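Local coordinates for protein mycosin-1 (Mycobacterium smegmatis, PDB 4KB5) that cleaves EspB as a membrane-anchored, subtilisin-like serine protease and may regulate ESX-1 (type VII) secretion and virulence, at residues 111-114 with 119-122; 41-46 with 51-56; 9-14 with 192-197; 202-207 with 252-257. All blocks are in the same frame, centred on the assembly; numbering follows the deposited sequence.

Contact 1: residues 111-114 with 119-122; sequences GRPS and FVGM
Gly111 and Gly121 face each other where two extended pieces of one loop run antiparallel, 4.4 Å apart at their CA atoms. This is the tight end of the contact. Gly121 N donates to Gly111 O at 2.9 Å, with an N-H...O angle of 160° and the donor tilted 26° from the carbonyl plane. The same oxygen lies 3.6 Å from Val120 CG2, so a methyl group packs beside the bonded carbonyl. The Phe119 ring brings its edge, at CE1, to 4.3 Å from Gly111 CA, which sits near the plane of the ring. With a glycine on each side, the backbones can close to this distance.

Toward Pro113 and Ser114 the packing opens. With chi1 at 64°, Val120 CG1 sits between N and the carbonyl carbon, which puts CG2 anti to N and 3.9 Å from Pro113 CD; the two side chains slant across one another. Pro113, which also touches Pro124, lies toward the solvent side. Farther out, a water accepts from Ser114 N at 2.9 Å and lies within bonding distance of Phe119 O, 2.7 Å away, though it has more acceptors in reach than protons to give.

Arg112 turns its side chain from the partner segment and bonds to Gly110 O and Val126 O, while its carbonyl takes a bond from Arg78. The whole loop joins helix 102-110, which follows His101, the presumed charge-relay histidine, to strand 127-132 of the subtilisin-type sheet. The chemistry implies a loop neck closed by one direct backbone bond and apolar cover at its buried end, with water near the surface.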
loop_
_atom_site.group_PDB
_atom_site.type_symbol
_atom_site.label_atom_id
_atom_site.label_comp_id
_atom_site.label_asym_id
_atom_site.label_seq_id
_atom_site.Cartn_x
_atom_site.Cartn_y
_atom_site.Cartn_z
ATOM N N GLY A 111 -1.338 -0.995 -15.266
ATOM C CA GLY A 111 -2.240 -0.714 -16.389
ATOM C C GLY A 111 -1.505 -0.582 -17.714
ATOM O O GLY A 111 -0.494 0.129 -17.803
ATOM N N ARG A 112 -2.008 -1.263 -18.744
ATOM C CA ARG A 112 -1.385 -1.222 -20.071
ATOM C C ARG A 112 -1.688 0.121 -20.752
ATOM O O ARG A 112 -2.652 0.789 -20.375
ATOM C CB ARG A 112 -1.847 -2.406 -20.932
ATOM C CG ARG A 112 -1.060 -3.690 -20.706
ATOM C CD ARG A 112 -1.186 -4.263 -19.280
ATOM N NE ARG A 112 -0.520 -5.567 -19.216
ATOM C CZ ARG A 112 0.068 -6.105 -18.148
ATOM N NH1 ARG A 112 0.112 -5.478 -16.975
ATOM N NH2 ARG A 112 0.617 -7.303 -18.264
ATOM N N PRO A 113 -0.838 0.544 -21.713
ATOM C CA PRO A 113 -1.134 1.764 -22.476
ATOM C C PRO A 113 -2.243 1.510 -23.528
ATOM O O PRO A 113 -2.644 0.364 -23.752
ATOM C CB PRO A 113 0.204 2.076 -23.162
ATOM C CG PRO A 113 0.829 0.727 -23.360
ATOM C CD PRO A 113 0.440 -0.070 -22.132
ATOM N N SER A 114 -2.718 2.585 -24.153
ATOM C CA SER A 114 -3.706 2.535 -25.229
ATOM C C SER A 114 -3.389 3.611 -26.281
ATOM O O SER A 114 -2.917 4.706 -25.933
ATOM C CB SER A 114 -5.095 2.799 -24.659
ATOM O OG SER A 114 -6.026 3.144 -25.665
ATOM N N PHE A 119 -3.105 7.470 -20.529
ATOM C CA PHE A 119 -2.829 6.735 -19.281
ATOM C C PHE A 119 -1.954 5.518 -19.514
ATOM O O PHE A 119 -2.213 4.726 -20.414
ATOM C CB PHE A 119 -4.083 6.314 -18.504
ATOM C CG PHE A 119 -3.764 5.550 -17.240
ATOM C CD1 PHE A 119 -3.550 4.162 -17.274
ATOM C CD2 PHE A 119 -3.623 6.215 -16.027
ATOM C CE1 PHE A 119 -3.218 3.462 -16.115
ATOM C CE2 PHE A 119 -3.284 5.520 -14.874
ATOM C CZ PHE A 119 -3.092 4.143 -14.914
ATOM N N VAL A 120 -0.920 5.382 -18.686
ATOM C CA VAL A 120 -0.203 4.118 -18.534
ATOM C C VAL A 120 0.205 3.946 -17.054
ATOM O O VAL A 120 0.453 4.942 -16.340
ATOM C CB VAL A 120 0.995 3.990 -19.511
ATOM C CG1 VAL A 120 2.074 5.050 -19.241
ATOM C CG2 VAL A 120 1.594 2.595 -19.460
ATOM N N GLY A 121 0.245 2.695 -16.598
ATOM C CA GLY A 121 0.729 2.372 -15.266
ATOM C C GLY A 121 2.254 2.456 -15.194
ATOM O O GLY A 121 2.940 2.532 -16.226
ATOM N N MET A 122 2.785 2.425 -13.974
ATOM C CA MET A 122 4.232 2.523 -13.754
ATOM C C MET A 122 4.972 1.377 -14.460
ATOM O O MET A 122 6.014 1.588 -15.099
ATOM C CB MET A 122 4.515 2.545 -12.239
ATOM C CG MET A 122 5.978 2.645 -11.850
ATOM S SD MET A 122 6.685 4.297 -12.047
ATOM C CE MET A 122 5.672 5.250 -10.926
HETATM O O HOH W 1 -1.845 5.135 -23.107
#

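Contact 2: residues 41-46 with 51-56; sequences ADRPWA and RIQEAQ
Arg43 and Gln53 meet across two consecutive short helices of the subtilisin-type domain, joined by a tight turn: a Schellman motif at Arg51 ends helix 45-49, and the same residue occupies the N-cap position of helix 52-55. As modelled, Gln53 NE2 comes to the edge of the Arg43 guanidinium, near its plane, 3.6 Å from NE and 3.7 Å from NH2. The amide and guanidinium planes stand 85° apart. Both groups present N-H there, so this is packing between polar ends rather than a bond. Gln53 gets there by a fully extended chain, CG anti to the backbone N at chi1 -179°, whereas Arg43 bends at chi2. What positions the guanidinium is its other side, where NH1 bonds to Gly118 O in the loop that leads to Phe119.

Deeper in the corner, Ile52 points CD1 at Ala46 O, 4.4 Å away. Both residues also pack on Tyr317 of helix 311-328. Ala46 additionally rests on Pro282 of strand 279-282.

A further shell fixes the ends. Pro44 is the N-cap of the first helix, and Trp45 NE1 bonds to Glu284 O. Arg51 NH2 makes a salt bridge to Asp362, and Ala55 packs on helix 363-368. Gln56 NE2 bonds to Met122 O. The turn that starts at Arg51 is held by Ala55 N to Arg51 O at 2.9 Å, and by Gln56 N to Ile52 O, likewise at 2.9 Å.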
loop_
_atom_site.group_PDB
_atom_site.type_symbol
_atom_site.label_atom_id
_atom_site.label_comp_id
_atom_site.label_asym_id
_atom_site.label_seq_id
_atom_site.Cartn_x
_atom_site.Cartn_y
_atom_site.Cartn_z
ATOM N N ALA A 41 -6.720 12.362 -23.172
ATOM C CA ALA A 41 -5.680 12.333 -24.192
ATOM C C ALA A 41 -4.370 12.862 -23.613
ATOM O O ALA A 41 -3.290 12.467 -24.053
ATOM C CB ALA A 41 -6.091 13.141 -25.417
ATOM N N ASP A 42 -4.479 13.746 -22.626
ATOM C CA ASP A 42 -3.318 14.280 -21.895
ATOM C C ASP A 42 -2.720 13.210 -20.969
ATOM O O ASP A 42 -3.455 12.387 -20.424
ATOM C CB ASP A 42 -3.758 15.464 -21.028
ATOM C CG ASP A 42 -4.355 16.620 -21.838
ATOM O OD1 ASP A 42 -4.058 16.743 -23.049
ATOM O OD2 ASP A 42 -5.115 17.421 -21.243
ATOM N N ARG A 43 -1.401 13.228 -20.786
ATOM C CA ARG A 43 -0.741 12.433 -19.729
ATOM C C ARG A 43 -1.270 12.893 -18.371
ATOM O O ARG A 43 -1.417 14.088 -18.155
ATOM C CB ARG A 43 0.778 12.635 -19.767
ATOM C CG ARG A 43 1.487 11.988 -20.943
ATOM C CD ARG A 43 2.120 10.670 -20.539
ATOM N NE ARG A 43 2.813 10.015 -21.650
ATOM C CZ ARG A 43 2.429 8.870 -22.214
ATOM N NH1 ARG A 43 1.347 8.221 -21.785
ATOM N NH2 ARG A 43 3.141 8.366 -23.214
ATOM N N PRO A 44 -1.607 11.948 -17.468
ATOM C CA PRO A 44 -2.005 12.351 -16.108
ATOM C C PRO A 44 -0.832 13.055 -15.427
ATOM O O PRO A 44 0.319 12.760 -15.747
ATOM C CB PRO A 44 -2.291 11.013 -15.402
ATOM C CG PRO A 44 -2.475 10.020 -16.503
ATOM C CD PRO A 44 -1.608 10.484 -17.631
ATOM N N TRP A 45 -1.118 13.975 -14.513
ATOM C CA TRP A 45 -0.046 14.764 -13.887
ATOM C C TRP A 45 1.006 13.918 -13.210
ATOM O O TRP A 45 2.198 14.237 -13.280
ATOM C CB TRP A 45 -0.608 15.844 -12.954
ATOM C CG TRP A 45 -1.047 15.392 -11.574
ATOM C CD1 TRP A 45 -2.343 15.103 -11.141
ATOM C CD2 TRP A 45 -0.203 15.214 -10.383
ATOM N NE1 TRP A 45 -2.353 14.744 -9.816
ATOM C CE2 TRP A 45 -1.102 14.791 -9.299
ATOM C CE3 TRP A 45 1.165 15.349 -10.115
ATOM C CZ2 TRP A 45 -0.635 14.531 -8.013
ATOM C CZ3 TRP A 45 1.620 15.073 -8.820
ATOM C CH2 TRP A 45 0.741 14.686 -7.791
ATOM N N ALA A 46 0.591 12.816 -12.576
ATOM C CA ALA A 46 1.547 11.962 -11.856
ATOM C C ALA A 46 2.563 11.333 -12.809
ATOM O O ALA A 46 3.725 11.137 -12.441
ATOM C CB ALA A 46 0.820 10.890 -11.041
ATOM N N ARG A 51 8.053 11.279 -14.177
ATOM C CA ARG A 51 8.800 10.972 -15.419
ATOM C C ARG A 51 8.689 9.492 -15.824
ATOM O O ARG A 51 9.693 8.812 -16.126
ATOM C CB ARG A 51 10.276 11.410 -15.318
ATOM C CG ARG A 51 10.479 12.770 -14.661
ATOM C CD ARG A 51 11.838 13.391 -14.961
ATOM N NE ARG A 51 12.977 12.813 -14.235
ATOM C CZ ARG A 51 13.336 13.106 -12.976
ATOM N NH1 ARG A 51 12.621 13.950 -12.233
ATOM N NH2 ARG A 51 14.409 12.529 -12.437
ATOM N N ILE A 52 7.451 9.001 -15.843
ATOM C CA ILE A 52 7.189 7.582 -16.092
ATOM C C ILE A 52 7.686 7.148 -17.469
ATOM O O ILE A 52 8.307 6.084 -17.597
ATOM C CB ILE A 52 5.702 7.229 -15.822
ATOM C CG1 ILE A 52 5.412 7.414 -14.320
ATOM C CG2 ILE A 52 5.374 5.814 -16.297
ATOM C CD1 ILE A 52 4.040 6.995 -13.832
ATOM N N GLN A 53 7.446 7.983 -18.486
ATOM C CA GLN A 53 7.896 7.698 -19.846
ATOM C C GLN A 53 9.416 7.508 -19.919
ATOM O O GLN A 53 9.899 6.556 -20.538
ATOM C CB GLN A 53 7.426 8.792 -20.818
ATOM C CG GLN A 53 7.832 8.544 -22.268
ATOM C CD GLN A 53 7.095 9.407 -23.297
ATOM O OE1 GLN A 53 7.311 9.252 -24.502
ATOM N NE2 GLN A 53 6.226 10.310 -22.836
ATOM N N GLU A 54 10.157 8.393 -19.260
ATOM C CA GLU A 54 11.607 8.265 -19.181
ATOM C C GLU A 54 11.986 6.981 -18.449
ATOM O O GLU A 54 12.776 6.180 -18.947
ATOM C CB GLU A 54 12.216 9.476 -18.473
ATOM C CG GLU A 54 13.711 9.363 -18.225
ATOM O OE1 GLU A 54 13.838 11.682 -17.706
ATOM O OE2 GLU A 54 15.526 10.794 -18.792
ATOM N N ALA A 55 11.412 6.791 -17.264
ATOM C CA ALA A 55 11.655 5.565 -16.458
ATOM C C ALA A 55 11.468 4.270 -17.250
ATOM O O ALA A 55 12.217 3.304 -17.075
ATOM C CB ALA A 55 10.764 5.546 -15.213
ATOM N N GLN A 56 10.473 4.254 -18.134
ATOM C CA GLN A 56 10.154 3.032 -18.875
ATOM C C GLN A 56 11.126 2.715 -20.006
ATOM O O GLN A 56 11.044 1.647 -20.607
ATOM C CB GLN A 56 8.695 3.025 -19.340
ATOM C CG GLN A 56 7.726 3.033 -18.163
ATOM C CD GLN A 56 6.273 3.105 -18.568
ATOM O OE1 GLN A 56 5.946 3.494 -19.687
ATOM N NE2 GLN A 56 5.385 2.752 -17.648
#

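Contact 3: residues 9-14 with 192-197; sequences AGAVPP and DETSLG
Ala11 passes the first turn of helix 194-206 with its CA 5.1 Å from that of Ser195, and its carbonyl O receives a CA-H...O contact from Ser195 CA at 3.4 Å, with 154° at the hydrogen. The side chains set carbon atoms against helix carbonyls. Ala11 CB lies over the Thr194 peptide, 3.7 Å from Thr194 O. Two residues on, Pro13 sets the CD of its ring 3.4 Å from Ser195 O and 4.0 Å from Ser195 CB. Ser195 OG lies between the backbone N and carbonyl carbon (chi1 65°), which leaves CB rather than the hydroxyl to meet the loop.

The helix start is prepared by Asp192. Its OD1 accepts from Thr194 N at 3.1 Å, nearly in line with the carboxylate C-O bond, closing an Asx turn. It also takes the Thr194 hydroxyl on its syn lone pair at 2.7 Å. Pro13 and Ser195 share Ala163 of helix 154-171, so the loop settles in the groove between two helices. The arrangement is consistent with the mycosin N-terminal extension, which wraps around the subtilisin-like catalytic domain.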
loop_
_atom_site.group_PDB
_atom_site.type_symbol
_atom_site.label_atom_id
_atom_site.label_comp_id
_atom_site.label_asym_id
_atom_site.label_seq_id
_atom_site.Cartn_x
_atom_site.Cartn_y
_atom_site.Cartn_z
ATOM N N ALA A 9 8.596 -14.305 15.167
ATOM C CA ALA A 9 8.705 -14.975 13.870
ATOM C C ALA A 9 7.963 -16.307 13.744
ATOM O O ALA A 9 7.573 -16.696 12.643
ATOM C CB ALA A 9 10.161 -15.142 13.474
ATOM N N GLY A 10 7.752 -17.001 14.860
ATOM C CA GLY A 10 7.122 -18.315 14.820
ATOM C C GLY A 10 5.609 -18.281 14.934
ATOM O O GLY A 10 4.984 -19.314 15.196
ATOM N N ALA A 11 5.009 -17.104 14.763
ATOM C CA ALA A 11 3.552 -17.003 14.814
ATOM C C ALA A 11 2.907 -16.923 13.414
ATOM O O ALA A 11 1.850 -16.317 13.251
ATOM C CB ALA A 11 3.143 -15.818 15.680
ATOM N N VAL A 12 3.546 -17.533 12.418
ATOM C CA VAL A 12 3.099 -17.449 11.018
ATOM C C VAL A 12 1.738 -18.128 10.845
ATOM O O VAL A 12 1.617 -19.317 11.112
ATOM C CB VAL A 12 4.125 -18.097 10.057
ATOM C CG1 VAL A 12 3.629 -18.064 8.613
ATOM C CG2 VAL A 12 5.468 -17.396 10.140
ATOM N N PRO A 13 0.707 -17.379 10.407
ATOM C CA PRO A 13 -0.627 -17.993 10.299
ATOM C C PRO A 13 -0.705 -19.031 9.176
ATOM O O PRO A 13 0.176 -19.071 8.312
ATOM C CB PRO A 13 -1.540 -16.793 10.010
ATOM C CG PRO A 13 -0.649 -15.816 9.315
ATOM C CD PRO A 13 0.695 -15.963 9.993
ATOM N N PRO A 14 -1.741 -19.892 9.193
ATOM C CA PRO A 14 -1.845 -20.860 8.096
ATOM C C PRO A 14 -2.162 -20.175 6.760
ATOM O O PRO A 14 -2.797 -19.116 6.736
ATOM C CB PRO A 14 -3.006 -21.765 8.533
ATOM C CG PRO A 14 -3.826 -20.921 9.453
ATOM C CD PRO A 14 -2.871 -19.990 10.141
ATOM N N ASP A 192 -3.674 -8.098 19.485
ATOM C CA ASP A 192 -2.654 -9.098 19.214
ATOM C C ASP A 192 -2.372 -9.183 17.699
ATOM O O ASP A 192 -3.146 -9.785 16.942
ATOM C CB ASP A 192 -3.072 -10.453 19.791
ATOM C CG ASP A 192 -2.020 -11.522 19.606
ATOM O OD1 ASP A 192 -0.982 -11.266 18.940
ATOM O OD2 ASP A 192 -2.240 -12.638 20.127
ATOM N N GLU A 193 -1.254 -8.582 17.289
ATOM C CA GLU A 193 -0.834 -8.478 15.892
ATOM C C GLU A 193 0.260 -9.447 15.551
ATOM O O GLU A 193 0.890 -9.303 14.498
ATOM C CB GLU A 193 -0.222 -7.103 15.638
ATOM C CG GLU A 193 -1.181 -5.994 15.332
ATOM C CD GLU A 193 -0.487 -4.825 14.651
ATOM O OE1 GLU A 193 -0.946 -3.679 14.858
ATOM O OE2 GLU A 193 0.515 -5.058 13.925
ATOM N N THR A 194 0.542 -10.395 16.445
ATOM C CA THR A 194 1.724 -11.233 16.288
ATOM C C THR A 194 1.711 -12.046 14.996
ATOM O O THR A 194 2.775 -12.350 14.450
ATOM C CB THR A 194 1.984 -12.162 17.507
ATOM O OG1 THR A 194 0.806 -12.913 17.800
ATOM C CG2 THR A 194 2.370 -11.362 18.747
ATOM N N SER A 195 0.523 -12.410 14.506
ATOM C CA SER A 195 0.463 -13.193 13.270
ATOM C C SER A 195 0.826 -12.321 12.065
ATOM O O SER A 195 1.457 -12.805 11.126
ATOM C CB SER A 195 -0.903 -13.877 13.068
ATOM O OG SER A 195 -1.921 -12.910 12.881
ATOM N N LEU A 196 0.464 -11.043 12.114
ATOM C CA LEU A 196 0.798 -10.104 11.021
ATOM C C LEU A 196 2.301 -9.850 10.938
ATOM O O LEU A 196 2.894 -9.959 9.860
ATOM C CB LEU A 196 0.032 -8.786 11.158
ATOM C CG LEU A 196 0.250 -7.728 10.058
ATOM C CD1 LEU A 196 0.034 -8.287 8.648
ATOM C CD2 LEU A 196 -0.655 -6.530 10.302
ATOM N N GLY A 197 2.921 -9.544 12.081
ATOM C CA GLY A 197 4.381 -9.385 12.139
ATOM C C GLY A 197 5.084 -10.633 11.636
ATOM O O GLY A 197 6.055 -10.553 10.878
#

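Contact 4: residues 202-207 with 252-257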
loop_
_atom_site.group_PDB
_atom_site.type_symbol
_atom_site.label_atom_id
_atom_site.label_comp_id
_atom_site.label_asym_id
_atom_site.label_seq_id
_atom_site.Cartn_x
_atom_site.Cartn_y
_atom_site.Cartn_z
ATOM N N TYR A 202 7.916 -13.605 7.311
ATOM C CA TYR A 202 7.872 -14.740 6.393
ATOM C C TYR A 202 7.938 -14.314 4.916
ATOM O O TYR A 202 8.777 -14.794 4.147
ATOM C CB TYR A 202 6.613 -15.600 6.654
ATOM C CG TYR A 202 6.458 -16.727 5.659
ATOM C CD1 TYR A 202 7.276 -17.863 5.720
ATOM C CD2 TYR A 202 5.509 -16.651 4.636
ATOM C CE1 TYR A 202 7.146 -18.893 4.790
ATOM C CE2 TYR A 202 5.366 -17.675 3.709
ATOM C CZ TYR A 202 6.182 -18.792 3.789
ATOM O OH TYR A 202 6.036 -19.796 2.855
ATOM N N ALA A 203 7.043 -13.419 4.515
ATOM C CA ALA A 203 7.003 -12.969 3.117
ATOM C C ALA A 203 8.305 -12.250 2.693
ATOM O O ALA A 203 8.813 -12.465 1.581
ATOM C CB ALA A 203 5.787 -12.078 2.890
ATOM N N VAL A 204 8.859 -11.428 3.585
ATOM C CA VAL A 204 10.059 -10.639 3.236
ATOM C C VAL A 204 11.322 -11.485 3.384
ATOM O O VAL A 204 12.064 -11.683 2.429
ATOM C CB VAL A 204 10.163 -9.338 4.080
ATOM C CG1 VAL A 204 11.406 -8.527 3.720
ATOM C CG2 VAL A 204 8.918 -8.481 3.900
ATOM N N ASN A 205 11.545 -12.007 4.582
ATOM C CA ASN A 205 12.821 -12.652 4.901
ATOM C C ASN A 205 12.961 -14.107 4.471
ATOM O O ASN A 205 14.070 -14.558 4.207
ATOM C CB ASN A 205 13.162 -12.435 6.382
ATOM C CG ASN A 205 13.529 -10.979 6.670
ATOM O OD1 ASN A 205 14.150 -10.324 5.836
ATOM N ND2 ASN A 205 13.117 -10.462 7.824
ATOM N N VAL A 206 11.841 -14.826 4.380
ATOM C CA VAL A 206 11.851 -16.211 3.908
ATOM C C VAL A 206 11.556 -16.284 2.409
ATOM O O VAL A 206 12.273 -16.949 1.676
ATOM C CB VAL A 206 10.873 -17.120 4.703
ATOM C CG1 VAL A 206 10.897 -18.545 4.162
ATOM C CG2 VAL A 206 11.225 -17.122 6.186
ATOM N N LYS A 207 10.514 -15.598 1.943
ATOM C CA LYS A 207 10.144 -15.701 0.526
ATOM C C LYS A 207 10.704 -14.605 -0.404
ATOM O O LYS A 207 10.584 -14.704 -1.624
ATOM C CB LYS A 207 8.621 -15.837 0.360
ATOM C CG LYS A 207 8.019 -17.056 1.058
ATOM C CD LYS A 207 8.533 -18.372 0.477
ATOM C CE LYS A 207 7.693 -18.823 -0.705
ATOM N NZ LYS A 207 8.411 -19.800 -1.564
ATOM N N ASP A 252 7.683 -0.712 9.317
ATOM C CA ASP A 252 8.845 -0.030 8.730
ATOM C C ASP A 252 10.103 -0.312 9.575
ATOM O O ASP A 252 10.034 -0.234 10.792
ATOM C CB ASP A 252 8.581 1.471 8.702
ATOM C CG ASP A 252 9.843 2.292 8.438
ATOM O OD1 ASP A 252 10.268 3.059 9.338
ATOM O OD2 ASP A 252 10.413 2.160 7.332
ATOM N N PRO A 253 11.250 -0.633 8.938
ATOM C CA PRO A 253 11.569 -0.669 7.514
ATOM C C PRO A 253 11.510 -2.054 6.869
ATOM O O PRO A 253 12.003 -2.233 5.750
ATOM C CB PRO A 253 13.022 -0.153 7.485
ATOM C CG PRO A 253 13.606 -0.579 8.807
ATOM C CD PRO A 253 12.459 -0.886 9.751
ATOM N N LEU A 254 10.939 -3.027 7.569
ATOM C CA LEU A 254 10.669 -4.326 6.955
ATOM C C LEU A 254 9.697 -4.153 5.778
ATOM O O LEU A 254 9.873 -4.751 4.727
ATOM C CB LEU A 254 10.107 -5.284 7.996
ATOM C CG LEU A 254 10.344 -6.779 7.799
ATOM C CD1 LEU A 254 11.746 -7.117 7.282
ATOM C CD2 LEU A 254 10.087 -7.468 9.127
ATOM N N VAL A 255 8.681 -3.315 5.975
ATOM C CA VAL A 255 7.838 -2.831 4.878
ATOM C C VAL A 255 8.249 -1.397 4.516
ATOM O O VAL A 255 8.940 -0.745 5.307
ATOM C CB VAL A 255 6.339 -2.871 5.251
ATOM C CG1 VAL A 255 5.905 -4.306 5.564
ATOM C CG2 VAL A 255 6.034 -1.931 6.404
ATOM N N LEU A 256 7.861 -0.940 3.319
ATOM C CA LEU A 256 7.994 0.479 2.934
ATOM C C LEU A 256 6.639 1.163 3.006
ATOM O O LEU A 256 5.700 0.804 2.260
ATOM C CB LEU A 256 8.603 0.631 1.533
ATOM C CG LEU A 256 8.764 2.080 1.013
ATOM C CD1 LEU A 256 9.595 2.963 1.955
ATOM C CD2 LEU A 256 9.381 2.031 -0.386
ATOM N N THR A 257 6.516 2.115 3.924
ATOM C CA THR A 257 5.243 2.778 4.194
ATOM C C THR A 257 5.175 4.105 3.439
ATOM O O THR A 257 6.072 4.969 3.587
ATOM C CB THR A 257 5.062 2.992 5.706
ATOM O OG1 THR A 257 5.093 1.719 6.346
ATOM C CG2 THR A 257 3.737 3.687 6.044
#
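Val204 has CG1 anti to its backbone N (chi1 180°), while Leu254, with chi1 at -152° and chi2 at 40°, swings CD1 out to meet it at 3.8 Å. The other valine branch, CG2, lies nearer the backbone, 3.9 Å from Leu254 O, so the isopropyl group straddles the leucine's methyl end and its carbonyl. The two side chains slant past each other.

On the adjoining residue, Asn205 ND2 touches the same CD1 at 3.7 Å. ND2 bonds to Asn201 OD1, one turn back on the helix; toward the methyl it makes only a packing contact.

In the subtilisin-like fold, helix 194-206 lies on the crossover into strand 210-214, whose parallel neighbour is strand 256-261; the contact therefore joins the end of the helix to the loop leading into that next strand. Ile211 of strand 210-214 packs against both Val204 and Val255. Pro334 of helix 334-343 also packs on Val204, and Ile7 from the N-terminal extension covers Leu254. A wider pi-type turn spans 202-206, with Lys207 N donating to Tyr202 O at 2.9 Å.

Contacts 1 and 2 are neighbours, their centres 9 Å apart: contact 2 is tied to contact 1 through Gln56, Ile52 packs on Met122, and Pro44 on the Phe119 ring. Contacts 3 and 4 share helix 194-206, one at its start and one at its end, with Val12 touching Tyr202 between them. Contact 3, on the surface, sits about 36 Å from contact 1, centre to centre, across the chain's centre. Contacts 1, 2 and 4 are partly buried, and contact 4 is the most central. Only contact 1 joins its segments by a direct hydrogen bond; contact 2 sets polar ends together outside and aliphatic packing within, contact 3 relies on backbone and proline packing, and contact 4 on branched aliphatic groups.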